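Local coordinates for vacuolar protein sorting-associated protein 54 (Mus musculus, PDB 3N1E) that probably serves retrograde transport from endosomes to the trans-Golgi network as a subunit of the GARP complex, represented here by its C-terminal domain, at residues Ala30-Asp33 with Ser34-Asp37; Ser51-Phe54 with Arg55-Lys59; Gln60-Lys63 with Met64-Ile68; Glu75-Gln78 with Met79-Arg83; Ala86-Lys89 with Leu90-Lys94. All blocks are in the same frame, centred on the assembly; numbering follows the deposited sequence.

All five contacts are local, four within a helix and contact 2 at a helix start, yet the side chains they order also join the helices into a bundle. Contact 1 on helix 17-40 touches three of the others: Phe36 CE1 is 3.7 Å from Ile57 CG2 of contact 2, Met32 CG is 3.8 Å from Met64 SD of contact 3, and Asp33 OD1 is 2.6 Å from His91 NE2 of contact 5, a probable hydrogen bond. Contacts 2 and 3 adjoin on helix 52-68, as contacts 4 and 5 do along helix 74-98. Between these helices, His65 CB packs 3.7 Å from Phe81 CZ, joining contacts 3 and 4. Contacts 2 and 4 do not touch, their centres being about 20 Å apart.

Contact 1: Ala30-Asp33 with Ser34-Asp37; sequences AIMD and SLFD
Met32 and Phe36, one turn apart on helix 17-40, meet through a thioether methyl and the far end of a ring: Met32 CE lies 3.9 Å from Phe36 CZ. The methionine chain bends at chi2 and again at chi3 (-68°), which folds its methyl back toward the ring. The same methyl approaches Leu35 CD2 at 4.1 Å, so it serves two neighbours at once. Nearer the backbone, Met32 O stands 3.2 Å above one face of the Phe36 ring, offset toward the rim. This oxygen also accepts the Phe36 N-H over 2.9 Å. Further i to i+4 backbone bonds join Leu35 N to Ile31 O and Asp37 N to Asp33 O. A water links Ala30 O with Ser34 OG, although Ser34 has two modelled conformers and this bridge is doubtful. In the next shell, the carboxylate of Asp33 uses OD1 to accept from His91 NE2 and to bond with Ser87 OG, both on helix 74-98. Helix 17-40 thus turns Met32 and Phe36 into the bundle, where helix 52-68 meets them with Met61, Met64 and Ile57, and helix 74-98 with Ile84.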
loop_
_atom_site.group_PDB
_atom_site.type_symbol
_atom_site.label_atom_id
_atom_site.label_comp_id
_atom_site.label_asym_id
_atom_site.label_seq_id
_atom_site.Cartn_x
_atom_site.Cartn_y
_atom_site.Cartn_z
ATOM N N ALA A 30 -7.797 -4.627 5.366
ATOM C CA ALA A 30 -8.929 -3.912 5.935
ATOM C C ALA A 30 -8.454 -2.951 7.035
ATOM O O ALA A 30 -8.934 -1.807 7.158
ATOM C CB ALA A 30 -10.015 -4.920 6.448
ATOM N N ILE A 31 -7.487 -3.404 7.834
ATOM C CA ILE A 31 -6.891 -2.553 8.837
ATOM C C ILE A 31 -6.256 -1.326 8.201
ATOM O O ILE A 31 -6.454 -0.201 8.670
ATOM C CB ILE A 31 -5.878 -3.364 9.685
ATOM C CG1 ILE A 31 -6.644 -4.359 10.576
ATOM C CG2 ILE A 31 -4.969 -2.455 10.481
ATOM C CD1 ILE A 31 -5.812 -5.532 11.122
ATOM N N MET A 32 -5.490 -1.527 7.128
ATOM C CA MET A 32 -4.837 -0.371 6.526
ATOM C C MET A 32 -5.843 0.547 5.833
ATOM O O MET A 32 -5.711 1.772 5.877
ATOM C CB MET A 32 -3.726 -0.781 5.559
ATOM C CG MET A 32 -2.619 -1.604 6.186
ATOM S SD MET A 32 -1.733 -0.742 7.501
ATOM C CE MET A 32 -0.886 0.519 6.586
ATOM N N ASP A 33 -6.849 -0.045 5.191
ATOM C CA ASP A 33 -7.916 0.741 4.558
ATOM C C ASP A 33 -8.593 1.696 5.557
ATOM O O ASP A 33 -8.837 2.865 5.237
ATOM C CB ASP A 33 -8.936 -0.180 3.889
ATOM C CG ASP A 33 -10.078 0.582 3.277
ATOM O OD1 ASP A 33 -9.842 1.192 2.210
ATOM O OD2 ASP A 33 -11.180 0.587 3.884
ATOM N N SER A 34 -8.863 1.210 6.781
ATOM C CA SER A 34 -9.475 2.051 7.798
ATOM C C SER A 34 -8.547 3.179 8.258
ATOM O O SER A 34 -8.989 4.320 8.440
ATOM C CB SER A 34 -9.981 1.193 8.964
ATOM O OG SER A 34 -10.974 0.296 8.509
ATOM N N LEU A 35 -7.251 2.887 8.396
ATOM C CA LEU A 35 -6.248 3.921 8.683
ATOM C C LEU A 35 -6.201 5.002 7.607
ATOM O O LEU A 35 -6.207 6.210 7.924
ATOM C CB LEU A 35 -4.858 3.268 8.837
ATOM C CG LEU A 35 -3.734 4.281 9.099
ATOM C CD1 LEU A 35 -3.807 4.863 10.536
ATOM C CD2 LEU A 35 -2.386 3.629 8.801
ATOM N N PHE A 36 -6.151 4.580 6.347
ATOM C CA PHE A 36 -6.140 5.528 5.225
ATOM C C PHE A 36 -7.394 6.391 5.193
ATOM O O PHE A 36 -7.304 7.580 4.923
ATOM C CB PHE A 36 -5.953 4.820 3.884
ATOM C CG PHE A 36 -4.678 4.016 3.780
ATOM C CD1 PHE A 36 -3.573 4.303 4.580
ATOM C CD2 PHE A 36 -4.584 2.987 2.837
ATOM C CE1 PHE A 36 -2.353 3.541 4.472
ATOM C CE2 PHE A 36 -3.399 2.238 2.698
ATOM C CZ PHE A 36 -2.277 2.524 3.508
ATOM N N ASP A 37 -8.561 5.793 5.448
ATOM C CA ASP A 37 -9.800 6.564 5.457
ATOM C C ASP A 37 -9.721 7.604 6.569
ATOM O O ASP A 37 -10.025 8.766 6.346
ATOM C CB ASP A 37 -11.038 5.670 5.641
ATOM C CG ASP A 37 -12.323 6.497 5.904
ATOM O OD1 ASP A 37 -12.689 7.305 5.030
ATOM O OD2 ASP A 37 -12.940 6.368 6.988
HETATM O O HOH W 1 -11.876 -2.070 8.044
#

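Contact 2: Ser51-Phe54 with Arg55-Lys59; sequences SPCF and RNICK
Arg55 returns to Ser51 and Pro52 twice, once through its backbone and once through its folded side chain, where helix 52-68 begins. Its amide donates to Ser51 O over 2.9 Å. Ser51 is the N-cap: its OG accepts from Phe54 N at 3.2 Å, giving an amide of the first turn a side-chain acceptor. That hydroxyl oxygen is engaged a second time, by Asp115 OD2 of helix 107-124. Pro52 follows the cap and has no amide hydrogen to satisfy. The next carbonyls then find their donors one turn along: Pro52 O receives Asn56 N, Cys53 O receives Ile57 N, and Phe54 O receives Cys58 N. Asn56 ND2 also comes near Pro52 O, but Asn56 was built in two conformers and this approach is doubtful.

A bend at chi3 (-56°) brings the guanidinium of Arg55 back over the proline. Pro52 CA sits 3.5 Å from the guanidinium plane, above its centre, and the ring carbon Pro52 CG is 3.6 Å from Arg55 NH2. Arg55 NH1 has its polar partner just before the helix, donating to Pro50 O. Toward the bundle, Cys53 SG packs on Ile57 CD1 at 3.7 Å, beside Leu39 of helix 17-40. The chemistry is that of a capped helix start: a serine hydroxyl replaces a missing carbonyl, and the positive helix start would probably favour the ionised form of the Asp115 carboxylate.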
loop_
_atom_site.group_PDB
_atom_site.type_symbol
_atom_site.label_atom_id
_atom_site.label_comp_id
_atom_site.label_asym_id
_atom_site.label_seq_id
_atom_site.Cartn_x
_atom_site.Cartn_y
_atom_site.Cartn_z
ATOM N N SER A 51 3.876 15.875 4.506
ATOM C CA SER A 51 2.854 16.330 5.448
ATOM C C SER A 51 2.758 15.347 6.634
ATOM O O SER A 51 3.157 14.178 6.526
ATOM C CB SER A 51 1.502 16.389 4.730
ATOM O OG SER A 51 1.164 15.083 4.262
ATOM N N PRO A 52 2.200 15.800 7.763
ATOM C CA PRO A 52 2.005 14.842 8.865
ATOM C C PRO A 52 1.210 13.591 8.445
ATOM O O PRO A 52 1.567 12.464 8.876
ATOM C CB PRO A 52 1.231 15.670 9.906
ATOM C CG PRO A 52 1.681 17.081 9.644
ATOM C CD PRO A 52 1.852 17.187 8.152
ATOM N N CYS A 53 0.168 13.769 7.624
ATOM C CA CYS A 53 -0.656 12.667 7.157
ATOM C C CYS A 53 0.227 11.630 6.457
ATOM O O CYS A 53 0.186 10.437 6.784
ATOM C CB CYS A 53 -1.731 13.180 6.171
ATOM S SG CYS A 53 -2.717 11.918 5.466
ATOM N N PHE A 54 1.028 12.098 5.502
ATOM C CA PHE A 54 1.867 11.173 4.723
ATOM C C PHE A 54 2.995 10.573 5.548
ATOM O O PHE A 54 3.376 9.403 5.324
ATOM C CB PHE A 54 2.410 11.838 3.458
ATOM C CG PHE A 54 1.422 11.899 2.324
ATOM C CD1 PHE A 54 0.151 12.445 2.489
ATOM C CD2 PHE A 54 1.766 11.413 1.077
ATOM C CE1 PHE A 54 -0.766 12.481 1.411
ATOM C CE2 PHE A 54 0.858 11.470 -0.006
ATOM C CZ PHE A 54 -0.392 12.016 0.179
ATOM N N ARG A 55 3.531 11.334 6.520
ATOM C CA ARG A 55 4.546 10.736 7.404
ATOM C C ARG A 55 3.967 9.548 8.171
ATOM O O ARG A 55 4.610 8.508 8.310
ATOM C CB ARG A 55 5.129 11.761 8.396
ATOM C CG ARG A 55 5.924 12.850 7.725
ATOM C CD ARG A 55 6.771 13.661 8.739
ATOM N NE ARG A 55 6.002 14.258 9.840
ATOM C CZ ARG A 55 5.435 15.477 9.852
ATOM N NH1 ARG A 55 5.422 16.282 8.785
ATOM N NH2 ARG A 55 4.841 15.894 10.964
ATOM N N ASN A 56 2.736 9.721 8.646
ATOM C CA ASN A 56 2.088 8.674 9.419
ATOM C C ASN A 56 1.748 7.471 8.567
ATOM O O ASN A 56 2.047 6.344 8.964
ATOM C CB ASN A 56 0.857 9.225 10.120
ATOM C CG ASN A 56 1.217 10.021 11.324
ATOM O OD1 ASN A 56 2.000 9.564 12.167
ATOM N ND2 ASN A 56 0.666 11.224 11.427
ATOM N N ILE A 57 1.168 7.699 7.385
ATOM C CA ILE A 57 0.873 6.618 6.436
ATOM C C ILE A 57 2.168 5.835 6.157
ATOM O O ILE A 57 2.227 4.606 6.283
ATOM C CB ILE A 57 0.295 7.179 5.114
ATOM C CG1 ILE A 57 -1.144 7.675 5.344
ATOM C CG2 ILE A 57 0.330 6.106 3.989
ATOM C CD1 ILE A 57 -1.711 8.540 4.217
ATOM N N CYS A 58 3.224 6.554 5.812
ATOM C CA CYS A 58 4.466 5.863 5.443
ATOM C C CYS A 58 5.107 5.132 6.615
ATOM O O CYS A 58 5.653 4.042 6.417
ATOM C CB CYS A 58 5.456 6.819 4.774
ATOM S SG CYS A 58 4.822 7.374 3.159
ATOM N N LYS A 59 5.036 5.704 7.823
ATOM C CA LYS A 59 5.556 5.009 8.991
ATOM C C LYS A 59 4.815 3.679 9.200
ATOM O O LYS A 59 5.455 2.656 9.456
ATOM C CB LYS A 59 5.458 5.876 10.254
ATOM C CG LYS A 59 6.171 5.271 11.453
ATOM C CD LYS A 59 6.407 6.292 12.574
ATOM C CE LYS A 59 7.695 5.938 13.335
ATOM N NZ LYS A 59 7.614 5.992 14.832
#

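Contact 3: Gln60-Lys63 with Met64-Ile68; sequences QMTK and MHEAI
Met61 and Met64 run side by side in the same direction from helix 52-68, but they are shaped differently. Met64 is straight through its first two torsions, with CG trans to the backbone N (chi1 -177°), and turns only at the last one, chi3 87°. Met61 is bent at chi2 and chi3, which curls its methyl toward its neighbour: Met61 CE is modelled 3.5 Å from Met64 CE. Because Met61 was built in two conformers, so tight an approach is doubtful.

On another side of the helix Glu66 extends beyond CG and lies alongside Thr62. In one of the two conformers of Thr62, its methyl CG2 is 3.6 Å from Glu66 OE2 and its hydroxyl bonds back to Cys58 O; the second conformer leaves both in doubt. Lys63 bends at chi2 (-76°), laying its CD 3.7 Å from Glu66 OE1. Its ammonium NZ reaches the same oxygen only as a long salt bridge of 4.0 Å. Backbone bonds from Met64 N to Gln60 O and from Glu66 N to Thr62 O hold the frame. Chemically the helix is two-sided: the thioethers face Phe81 and Ile84 of helix 74-98 and Met32 and Leu28 of helix 17-40, while a loose charge pair marks the exposed side.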
loop_
_atom_site.group_PDB
_atom_site.type_symbol
_atom_site.label_atom_id
_atom_site.label_comp_id
_atom_site.label_asym_id
_atom_site.label_seq_id
_atom_site.Cartn_x
_atom_site.Cartn_y
_atom_site.Cartn_z
ATOM N N GLN A 60 3.485 3.691 9.071
ATOM C CA GLN A 60 2.713 2.441 9.278
ATOM C C GLN A 60 2.939 1.410 8.190
ATOM O O GLN A 60 2.971 0.212 8.479
ATOM C CB GLN A 60 1.222 2.704 9.539
ATOM C CG GLN A 60 0.961 3.618 10.716
ATOM C CD GLN A 60 1.712 3.225 11.983
ATOM O OE1 GLN A 60 1.697 2.076 12.383
ATOM N NE2 GLN A 60 2.416 4.178 12.571
ATOM N N MET A 61 3.143 1.862 6.951
ATOM C CA MET A 61 3.477 0.988 5.829
ATOM C C MET A 61 4.818 0.299 6.090
ATOM O O MET A 61 4.992 -0.892 5.840
ATOM C CB MET A 61 3.545 1.809 4.530
ATOM C CG MET A 61 2.205 2.359 4.069
ATOM S SD MET A 61 1.284 1.093 3.213
ATOM C CE MET A 61 1.593 -0.253 4.341
ATOM N N THR A 62 5.768 1.072 6.603
ATOM C CA THR A 62 7.091 0.573 6.970
ATOM C C THR A 62 6.986 -0.467 8.081
ATOM O O THR A 62 7.597 -1.527 8.020
ATOM C CB THR A 62 7.986 1.746 7.435
ATOM O OG1 THR A 62 8.268 2.578 6.306
ATOM C CG2 THR A 62 9.291 1.266 8.066
ATOM N N LYS A 63 6.205 -0.137 9.108
ATOM C CA LYS A 63 6.073 -1.036 10.249
ATOM C C LYS A 63 5.376 -2.328 9.817
ATOM O O LYS A 63 5.719 -3.410 10.302
ATOM C CB LYS A 63 5.303 -0.371 11.396
ATOM C CG LYS A 63 6.077 0.675 12.150
ATOM C CD LYS A 63 7.112 0.085 13.100
ATOM C CE LYS A 63 7.721 1.190 13.968
ATOM N NZ LYS A 63 9.175 0.949 14.222
ATOM N N MET A 64 4.407 -2.200 8.913
ATOM C CA MET A 64 3.687 -3.368 8.398
ATOM C C MET A 64 4.664 -4.278 7.653
ATOM O O MET A 64 4.659 -5.501 7.844
ATOM C CB MET A 64 2.572 -2.962 7.451
ATOM C CG MET A 64 1.790 -4.168 6.974
ATOM S SD MET A 64 0.526 -3.716 5.824
ATOM C CE MET A 64 1.380 -3.718 4.259
ATOM N N HIS A 65 5.533 -3.675 6.847
ATOM C CA HIS A 65 6.490 -4.441 6.058
ATOM C C HIS A 65 7.442 -5.185 7.003
ATOM O O HIS A 65 7.737 -6.368 6.792
ATOM C CB HIS A 65 7.269 -3.495 5.141
ATOM C CG HIS A 65 8.255 -4.180 4.250
ATOM N ND1 HIS A 65 9.561 -4.425 4.632
ATOM C CD2 HIS A 65 8.132 -4.674 2.996
ATOM C CE1 HIS A 65 10.195 -5.040 3.649
ATOM N NE2 HIS A 65 9.352 -5.202 2.646
ATOM N N GLU A 66 7.884 -4.494 8.058
ATOM C CA GLU A 66 8.782 -5.111 9.049
ATOM C C GLU A 66 8.118 -6.289 9.759
ATOM O O GLU A 66 8.768 -7.322 10.030
ATOM C CB GLU A 66 9.263 -4.060 10.058
ATOM C CG GLU A 66 10.317 -3.128 9.478
ATOM C CD GLU A 66 10.542 -1.865 10.303
ATOM O OE1 GLU A 66 9.913 -1.718 11.378
ATOM O OE2 GLU A 66 11.359 -1.022 9.877
ATOM N N ALA A 67 6.823 -6.146 10.042
ATOM C CA ALA A 67 6.070 -7.170 10.757
ATOM C C ALA A 67 5.857 -8.453 9.927
ATOM O O ALA A 67 5.814 -9.550 10.502
ATOM C CB ALA A 67 4.725 -6.606 11.213
ATOM N N ILE A 68 5.678 -8.322 8.611
ATOM C CA ILE A 68 5.302 -9.489 7.766
ATOM C C ILE A 68 6.415 -10.040 6.881
ATOM O O ILE A 68 6.233 -11.051 6.184
ATOM C CB ILE A 68 4.004 -9.267 6.909
ATOM C CG1 ILE A 68 4.077 -8.032 5.990
ATOM C CG2 ILE A 68 2.818 -9.087 7.808
ATOM C CD1 ILE A 68 5.038 -8.074 4.840
#

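Contact 4: Glu75-Gln78 with Met79-Arg83; sequences EQTQ and MLFLR
The opening turns of the long helix 74-98 set Thr77 beside Phe81, four residues on, in the regular i to i+4 pairing of an alpha-helix. The two side chains point the same way, and the methyl Thr77 CG2 lies 4.1 Å from the ring carbon Phe81 CD2. Closer still is a carbonyl: Thr77 O lies in the plane of the Phe81 ring at its edge, 3.3 Å from CD2. That oxygen also accepts the backbone N-H of Phe81 over 3.0 Å, so amide and ring edge share one acceptor. The hydroxyl of Thr77 is used backward along the chain, in a weak hydrogen bond to Pro73 O.

Met79 behaves differently. With CG placed beside its own amide (chi1 -61°), it brings that carbon within 3.2 Å of Glu75 O, the acceptor of Met79 N. Bends at chi2 and chi3 then curl the methyl toward Gln78, where Met79 CE is 4.2 Å from Gln78 CB. The Gln78 chain is extended beyond CG, and its NE2 donates to Gly128 O. Last in the series, Leu82 CG approaches Gln78 O at 3.4 Å, near the oxygen that also accepts Leu82 N.

Each of the four carbonyls of residues 75-78 thus accepts one amide within the helix, and carbons of Phe81, Met79 and Leu82 also lie against these oxygens. With the backbone so satisfied, apolar Leu80 and Phe81 pack on neighbouring helices: Leu80 on Met64 and Leu28, Phe81 on Met61 and Met64.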
loop_
_atom_site.group_PDB
_atom_site.type_symbol
_atom_site.label_atom_id
_atom_site.label_comp_id
_atom_site.label_asym_id
_atom_site.label_seq_id
_atom_site.Cartn_x
_atom_site.Cartn_y
_atom_site.Cartn_z
ATOM N N GLU A 75 6.522 -12.913 -3.230
ATOM C CA GLU A 75 5.444 -12.632 -4.190
ATOM C C GLU A 75 4.144 -12.186 -3.492
ATOM O O GLU A 75 3.491 -11.246 -3.949
ATOM C CB GLU A 75 5.197 -13.836 -5.120
ATOM C CG GLU A 75 3.961 -13.668 -6.017
ATOM C CD GLU A 75 3.937 -14.614 -7.226
ATOM O OE1 GLU A 75 3.893 -15.849 -7.021
ATOM O OE2 GLU A 75 3.928 -14.107 -8.379
ATOM N N GLN A 76 3.795 -12.836 -2.374
ATOM C CA GLN A 76 2.618 -12.470 -1.593
ATOM C C GLN A 76 2.788 -11.110 -0.919
ATOM O O GLN A 76 1.813 -10.388 -0.739
ATOM C CB GLN A 76 2.283 -13.549 -0.552
ATOM C CG GLN A 76 1.488 -14.739 -1.124
ATOM C CD GLN A 76 2.313 -15.694 -2.022
ATOM O OE1 GLN A 76 3.540 -15.764 -1.941
ATOM N NE2 GLN A 76 1.614 -16.442 -2.870
ATOM N N THR A 77 4.019 -10.773 -0.557
ATOM C CA THR A 77 4.286 -9.460 0.066
ATOM C C THR A 77 4.095 -8.366 -0.987
ATOM O O THR A 77 3.526 -7.305 -0.716
ATOM C CB THR A 77 5.711 -9.389 0.613
ATOM O OG1 THR A 77 5.825 -10.286 1.726
ATOM C CG2 THR A 77 6.080 -7.962 1.082
ATOM N N GLN A 78 4.594 -8.623 -2.185
ATOM C CA GLN A 78 4.346 -7.724 -3.318
ATOM C C GLN A 78 2.837 -7.550 -3.601
ATOM O O GLN A 78 2.320 -6.415 -3.745
ATOM C CB GLN A 78 5.086 -8.275 -4.548
ATOM C CG GLN A 78 6.589 -8.094 -4.472
ATOM C CD GLN A 78 7.333 -8.896 -5.539
ATOM O OE1 GLN A 78 6.765 -9.794 -6.157
ATOM N NE2 GLN A 78 8.594 -8.605 -5.720
ATOM N N MET A 79 2.111 -8.669 -3.629
ATOM C CA MET A 79 0.655 -8.620 -3.874
ATOM C C MET A 79 -0.078 -7.858 -2.768
ATOM O O MET A 79 -1.026 -7.107 -3.054
ATOM C CB MET A 79 0.054 -10.034 -4.042
ATOM C CG MET A 79 0.574 -10.863 -5.200
ATOM S SD MET A 79 0.352 -10.144 -6.830
ATOM C CE MET A 79 1.940 -9.356 -7.100
ATOM N N LEU A 80 0.357 -8.049 -1.511
ATOM C CA LEU A 80 -0.237 -7.354 -0.381
ATOM C C LEU A 80 -0.072 -5.852 -0.555
ATOM O O LEU A 80 -1.037 -5.096 -0.385
ATOM C CB LEU A 80 0.407 -7.802 0.930
ATOM C CG LEU A 80 0.076 -7.014 2.180
ATOM C CD1 LEU A 80 -1.405 -7.102 2.536
ATOM C CD2 LEU A 80 0.960 -7.479 3.357
ATOM N N PHE A 81 1.139 -5.436 -0.903
ATOM C CA PHE A 81 1.400 -4.012 -1.068
ATOM C C PHE A 81 0.684 -3.403 -2.249
ATOM O O PHE A 81 0.313 -2.237 -2.179
ATOM C CB PHE A 81 2.909 -3.676 -1.026
ATOM C CG PHE A 81 3.400 -3.457 0.369
ATOM C CD1 PHE A 81 3.428 -2.168 0.931
ATOM C CD2 PHE A 81 3.754 -4.543 1.155
ATOM C CE1 PHE A 81 3.851 -1.974 2.266
ATOM C CE2 PHE A 81 4.167 -4.362 2.478
ATOM C CZ PHE A 81 4.222 -3.074 3.029
ATOM N N LEU A 82 0.443 -4.184 -3.308
ATOM C CA LEU A 82 -0.399 -3.676 -4.403
ATOM C C LEU A 82 -1.834 -3.412 -3.946
ATOM O O LEU A 82 -2.418 -2.417 -4.348
ATOM C CB LEU A 82 -0.370 -4.607 -5.623
ATOM C CG LEU A 82 0.990 -4.584 -6.305
ATOM C CD1 LEU A 82 1.016 -5.768 -7.273
ATOM C CD2 LEU A 82 1.264 -3.255 -7.085
ATOM N N ARG A 83 -2.375 -4.272 -3.079
ATOM C CA ARG A 83 -3.718 -4.064 -2.517
ATOM C C ARG A 83 -3.778 -2.873 -1.565
ATOM O O ARG A 83 -4.746 -2.101 -1.566
ATOM C CB ARG A 83 -4.241 -5.331 -1.796
ATOM C CG ARG A 83 -4.332 -6.527 -2.724
ATOM C CD ARG A 83 -5.100 -7.725 -2.132
ATOM N NE ARG A 83 -5.680 -8.458 -3.277
ATOM C CZ ARG A 83 -6.299 -9.635 -3.220
ATOM N NH1 ARG A 83 -6.436 -10.280 -2.061
ATOM N NH2 ARG A 83 -6.767 -10.182 -4.343
#

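Contact 5: Ala86-Lys89 with Leu90-Lys94; sequences ASYK and LHLKK
Tyr88 and Leu92 supply the apolar part of this turn of helix 74-98. They lie side by side, with the methyl Leu92 CD2 3.8 Å from Tyr88 CZ and 3.5 Å from Tyr88 OH. Both side chains leave the helix with CG trans to the backbone N (chi1 168° for Tyr88), and both run the same way, which lets CD2 lie along the ring. The tyrosine hydroxyl is buried here and has no polar partner in the model.

Another kind of packing involves a second ring. Leu90 CD2 sits 3.8 Å above one face of the His91 imidazole, over its centre, while Ser87 OG approaches the ring at its edge and in its plane, 3.6 Å from His91 CD2. Asp33, the outside partner of both polar groups, would fix the rotation of the imidazole.

Backbone hydrogen bonds tie the turn together, Leu92 N to Tyr88 O and Lys93 N to Lys89 O both spanning 2.8 Å. The charged ends are spent beyond the turn: Lys89 NZ forms a salt bridge with Glu138 and also donates to Leu134 O and Asn135 O, whereas Lys93 NZ bonds to Glu141 O and to a glycerol probably left from crystallisation.

The helix is therefore contacted from several directions. Helix 17-40 brings Phe36 against Ser87 and His91, helix 52-68 brings Ile57 to Tyr88, and helix 107-124 stacks Tyr119 on Tyr88. From the C-terminal segment, Met136 lies against Tyr88 and Lys89, and Ile139 against Lys89 and Leu92.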
loop_
_atom_site.group_PDB
_atom_site.type_symbol
_atom_site.label_atom_id
_atom_site.label_comp_id
_atom_site.label_asym_id
_atom_site.label_seq_id
_atom_site.Cartn_x
_atom_site.Cartn_y
_atom_site.Cartn_z
ATOM N N ALA A 86 -3.715 0.182 -3.625
ATOM C CA ALA A 86 -4.999 0.446 -4.266
ATOM C C ALA A 86 -5.939 1.157 -3.290
ATOM O O ALA A 86 -6.643 2.072 -3.677
ATOM C CB ALA A 86 -5.621 -0.856 -4.745
ATOM N N SER A 87 -5.943 0.719 -2.028
ATOM C CA SER A 87 -6.734 1.372 -0.995
ATOM C C SER A 87 -6.280 2.813 -0.745
ATOM O O SER A 87 -7.102 3.713 -0.652
ATOM C CB SER A 87 -6.651 0.571 0.320
ATOM O OG SER A 87 -7.259 1.299 1.382
ATOM N N TYR A 88 -4.968 3.012 -0.618
ATOM C CA TYR A 88 -4.421 4.337 -0.459
ATOM C C TYR A 88 -4.888 5.282 -1.590
ATOM O O TYR A 88 -5.367 6.393 -1.329
ATOM C CB TYR A 88 -2.891 4.244 -0.399
ATOM C CG TYR A 88 -2.189 5.568 -0.522
ATOM C CD1 TYR A 88 -1.653 5.964 -1.738
ATOM C CD2 TYR A 88 -2.078 6.419 0.570
ATOM C CE1 TYR A 88 -0.998 7.205 -1.857
ATOM C CE2 TYR A 88 -1.421 7.638 0.464
ATOM C CZ TYR A 88 -0.902 8.017 -0.743
ATOM O OH TYR A 88 -0.245 9.228 -0.846
ATOM N N LYS A 89 -4.765 4.832 -2.828
ATOM C CA LYS A 89 -5.130 5.642 -3.984
ATOM C C LYS A 89 -6.617 5.967 -3.960
ATOM O O LYS A 89 -6.992 7.079 -4.293
ATOM C CB LYS A 89 -4.779 4.951 -5.301
ATOM C CG LYS A 89 -3.269 4.913 -5.539
ATOM C CD LYS A 89 -2.912 4.419 -6.948
ATOM C CE LYS A 89 -3.366 3.012 -7.171
ATOM N NZ LYS A 89 -3.086 2.661 -8.608
ATOM N N LEU A 90 -7.450 5.010 -3.549
ATOM C CA LEU A 90 -8.905 5.270 -3.551
ATOM C C LEU A 90 -9.227 6.392 -2.565
ATOM O O LEU A 90 -9.997 7.319 -2.882
ATOM C CB LEU A 90 -9.697 3.964 -3.260
ATOM C CG LEU A 90 -11.219 4.054 -3.112
ATOM C CD1 LEU A 90 -11.872 2.738 -3.592
ATOM C CD2 LEU A 90 -11.590 4.362 -1.661
ATOM N N HIS A 91 -8.643 6.315 -1.361
ATOM C CA HIS A 91 -8.917 7.313 -0.343
ATOM C C HIS A 91 -8.295 8.664 -0.673
ATOM O O HIS A 91 -8.901 9.708 -0.393
ATOM C CB HIS A 91 -8.501 6.798 1.032
ATOM C CG HIS A 91 -9.359 5.666 1.500
ATOM N ND1 HIS A 91 -10.682 5.844 1.852
ATOM C CD2 HIS A 91 -9.094 4.349 1.652
ATOM C CE1 HIS A 91 -11.198 4.674 2.195
ATOM N NE2 HIS A 91 -10.252 3.753 2.090
ATOM N N LEU A 92 -7.102 8.639 -1.289
ATOM C CA LEU A 92 -6.449 9.895 -1.677
ATOM C C LEU A 92 -7.254 10.551 -2.807
ATOM O O LEU A 92 -7.498 11.759 -2.762
ATOM C CB LEU A 92 -4.987 9.661 -2.105
ATOM C CG LEU A 92 -4.241 10.915 -2.606
ATOM C CD1 LEU A 92 -4.249 12.084 -1.607
ATOM C CD2 LEU A 92 -2.794 10.519 -2.858
ATOM N N LYS A 93 -7.656 9.766 -3.807
ATOM C CA LYS A 93 -8.479 10.278 -4.920
ATOM C C LYS A 93 -9.759 10.939 -4.368
ATOM O O LYS A 93 -10.108 12.037 -4.811
ATOM C CB LYS A 93 -8.815 9.160 -5.910
ATOM C CG LYS A 93 -9.433 9.657 -7.244
ATOM C CD LYS A 93 -9.194 8.604 -8.333
ATOM C CE LYS A 93 -10.364 7.668 -8.464
ATOM N NZ LYS A 93 -11.350 8.135 -9.487
ATOM N N LYS A 94 -10.422 10.302 -3.393
ATOM C CA LYS A 94 -11.656 10.849 -2.807
ATOM C C LYS A 94 -11.397 12.230 -2.189
ATOM O O LYS A 94 -12.181 13.180 -2.370
ATOM C CB LYS A 94 -12.206 9.872 -1.757
ATOM C CG LYS A 94 -13.533 10.236 -1.144
ATOM C CD LYS A 94 -14.239 8.976 -0.638
ATOM C CE LYS A 94 -14.713 8.150 -1.829
ATOM N NZ LYS A 94 -15.154 6.752 -1.493
#